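Local coordinates for protein transcriptional regulator (Actinomyces oris, PDB 5V8C) that probably acts as a LytR-Cps2A-Psr phosphotransferase that mediates glycosylation of a cell wall-anchored surface protein, at residues N69-L74 / I255-G260. Numbering follows the deposited sequence.
Sequences NLPRDL and IDLPTG. With PO4 (phosphate ion), chain C.
N69 is held to segment 255-260 at both ends of its backbone: its N donates to I255 O (2.8 Å) and its O accepts from L257 N (3.2 Å), bracketing D256 in a parallel bridge. With CG anti to the backbone N (chi1 -179°), its amide runs alongside the D256 carboxylate on the face covered by helix 182-208. There N69 ND2 reaches D256 OD2 at 2.9 Å from the syn side but tilted out of the carboxylate plane; the bond is bent (136° at the hydrogen) and the two planes are 70° apart. ND2 also bonds T193 of that helix, so two partners fix the amide's rotation. A leucine here would probably leave both the D256 carboxylate and the T193 hydroxyl without this amide donor. L70 starts off away from segment 255-260, yet its CD2 swings back to CG of L257 at 3.6 Å. P71 crosses the same leucine at about a right angle, its CD 3.7 Å from L257 CB. Beyond it, R72 turns off to a phosphate ion, probably from the crystallisation liquor, with a weak bond from its NH2 to O3 of the ion (3.5 Å). A type I turn from P71 to L74 then brings L74 back, its CD1 3.8 Å from T259 CG2 and its CD2 beside L257 CD1. This is parallel pairing of strand 65-70 with outermost strand 252-256 in the mixed sheet of the LytR-Cps2A-Psr fold, apolar contacts continuing into the following loop and turn.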
loop_
_atom_site.group_PDB
_atom_site.type_symbol
_atom_site.label_atom_id
_atom_site.label_comp_id
_atom_site.label_asym_id
_atom_site.label_seq_id
_atom_site.Cartn_x
_atom_site.Cartn_y
_atom_site.Cartn_z
ATOM N N ASN A 69 -1.722 5.952 2.142
ATOM C CA ASN A 69 -0.760 5.437 1.179
ATOM C C ASN A 69 0.530 6.235 1.337
ATOM O O ASN A 69 0.520 7.460 1.209
ATOM C CB ASN A 69 -1.348 5.512 -0.244
ATOM C CG ASN A 69 -0.463 4.990 -1.359
ATOM O OD1 ASN A 69 0.303 4.033 -1.201
ATOM N ND2 ASN A 69 -0.600 5.578 -2.540
ATOM N N LEU A 70 1.600 5.559 1.767
ATOM C CA LEU A 70 2.893 6.200 2.003
ATOM C C LEU A 70 3.764 6.103 0.755
ATOM O O LEU A 70 4.071 4.989 0.323
ATOM C CB LEU A 70 3.604 5.571 3.207
ATOM C CG LEU A 70 2.897 5.678 4.562
ATOM C CD1 LEU A 70 3.590 4.814 5.604
ATOM C CD2 LEU A 70 2.814 7.118 5.044
ATOM N N PRO A 71 4.141 7.249 0.137
ATOM C CA PRO A 71 4.964 7.194 -1.087
ATOM C C PRO A 71 6.323 6.519 -0.868
ATOM O O PRO A 71 7.007 6.824 0.105
ATOM C CB PRO A 71 5.095 8.665 -1.492
ATOM C CG PRO A 71 4.858 9.431 -0.253
ATOM C CD PRO A 71 3.853 8.644 0.525
ATOM N N ARG A 72 6.675 5.557 -1.743
ATOM C CA ARG A 72 7.897 4.744 -1.658
ATOM C C ARG A 72 9.207 5.555 -1.703
ATOM O O ARG A 72 10.200 5.160 -1.092
ATOM C CB ARG A 72 7.892 3.647 -2.746
ATOM C CG ARG A 72 7.948 4.185 -4.189
ATOM C CD ARG A 72 7.990 3.106 -5.267
ATOM N NE ARG A 72 9.154 2.219 -5.152
ATOM C CZ ARG A 72 10.377 2.516 -5.582
ATOM N NH1 ARG A 72 10.626 3.700 -6.130
ATOM N NH2 ARG A 72 11.363 1.637 -5.457
ATOM N N ASP A 73 9.199 6.676 -2.440
ATOM C CA ASP A 73 10.359 7.551 -2.624
ATOM C C ASP A 73 10.579 8.477 -1.432
ATOM O O ASP A 73 11.630 9.100 -1.339
ATOM C CB ASP A 73 10.251 8.342 -3.944
ATOM C CG ASP A 73 8.894 8.988 -4.202
ATOM O OD1 ASP A 73 7.895 8.240 -4.350
ATOM O OD2 ASP A 73 8.842 10.237 -4.325
ATOM N N LEU A 74 9.615 8.524 -0.491
ATOM C CA LEU A 74 9.706 9.359 0.711
ATOM C C LEU A 74 10.891 8.939 1.601
ATOM O O LEU A 74 11.023 7.769 1.945
ATOM C CB LEU A 74 8.374 9.311 1.483
ATOM C CG LEU A 74 8.327 9.967 2.864
ATOM C CD1 LEU A 74 8.042 11.467 2.762
ATOM C CD2 LEU A 74 7.319 9.274 3.753
ATOM N N ILE A 255 -6.244 8.046 1.509
ATOM C CA ILE A 255 -5.525 9.305 1.393
ATOM C C ILE A 255 -4.035 9.069 1.182
ATOM O O ILE A 255 -3.449 8.145 1.749
ATOM C CB ILE A 255 -5.841 10.311 2.551
ATOM C CG1 ILE A 255 -4.643 11.236 2.861
ATOM C CG2 ILE A 255 -6.364 9.617 3.823
ATOM C CD1 ILE A 255 -5.001 12.676 3.387
ATOM N N ASP A 256 -3.457 9.875 0.281
ATOM C CA ASP A 256 -2.035 9.933 -0.001
ATOM C C ASP A 256 -1.404 10.923 0.955
ATOM O O ASP A 256 -1.972 11.991 1.204
ATOM C CB ASP A 256 -1.800 10.363 -1.445
ATOM C CG ASP A 256 -2.018 9.221 -2.413
ATOM O OD1 ASP A 256 -3.178 9.022 -2.841
ATOM O OD2 ASP A 256 -1.051 8.458 -2.662
ATOM N N LEU A 257 -0.269 10.533 1.554
ATOM C CA LEU A 257 0.503 11.359 2.477
ATOM C C LEU A 257 0.843 12.688 1.769
ATOM O O LEU A 257 1.432 12.665 0.684
ATOM C CB LEU A 257 1.788 10.591 2.836
ATOM C CG LEU A 257 2.360 10.651 4.260
ATOM C CD1 LEU A 257 3.733 11.264 4.269
ATOM C CD2 LEU A 257 1.412 11.273 5.264
ATOM N N PRO A 258 0.382 13.841 2.284
ATOM C CA PRO A 258 0.644 15.106 1.573
ATOM C C PRO A 258 2.083 15.625 1.670
ATOM O O PRO A 258 2.407 16.407 2.564
ATOM C CB PRO A 258 -0.377 16.077 2.177
ATOM C CG PRO A 258 -0.670 15.534 3.521
ATOM C CD PRO A 258 -0.380 14.060 3.528
ATOM N N THR A 259 2.944 15.215 0.731
ATOM C CA THR A 259 4.333 15.691 0.693
ATOM C C THR A 259 4.424 16.959 -0.155
ATOM O O THR A 259 3.553 17.200 -0.992
ATOM C CB THR A 259 5.282 14.595 0.183
ATOM O OG1 THR A 259 5.010 14.318 -1.193
ATOM C CG2 THR A 259 5.201 13.316 1.008
ATOM N N GLY A 260 5.474 17.746 0.052
ATOM C CA GLY A 260 5.704 18.976 -0.701
ATOM C C GLY A 260 5.918 18.751 -2.188
ATOM O O GLY A 260 6.054 17.600 -2.622
HETATM P P PO4 C . 14.303 2.919 -8.474
HETATM O O1 PO4 C . 15.856 2.756 -8.820
HETATM O O2 PO4 C . 14.145 3.987 -7.292
HETATM O O3 PO4 C . 13.714 1.511 -7.992
HETATM O O4 PO4 C . 13.532 3.403 -9.732
#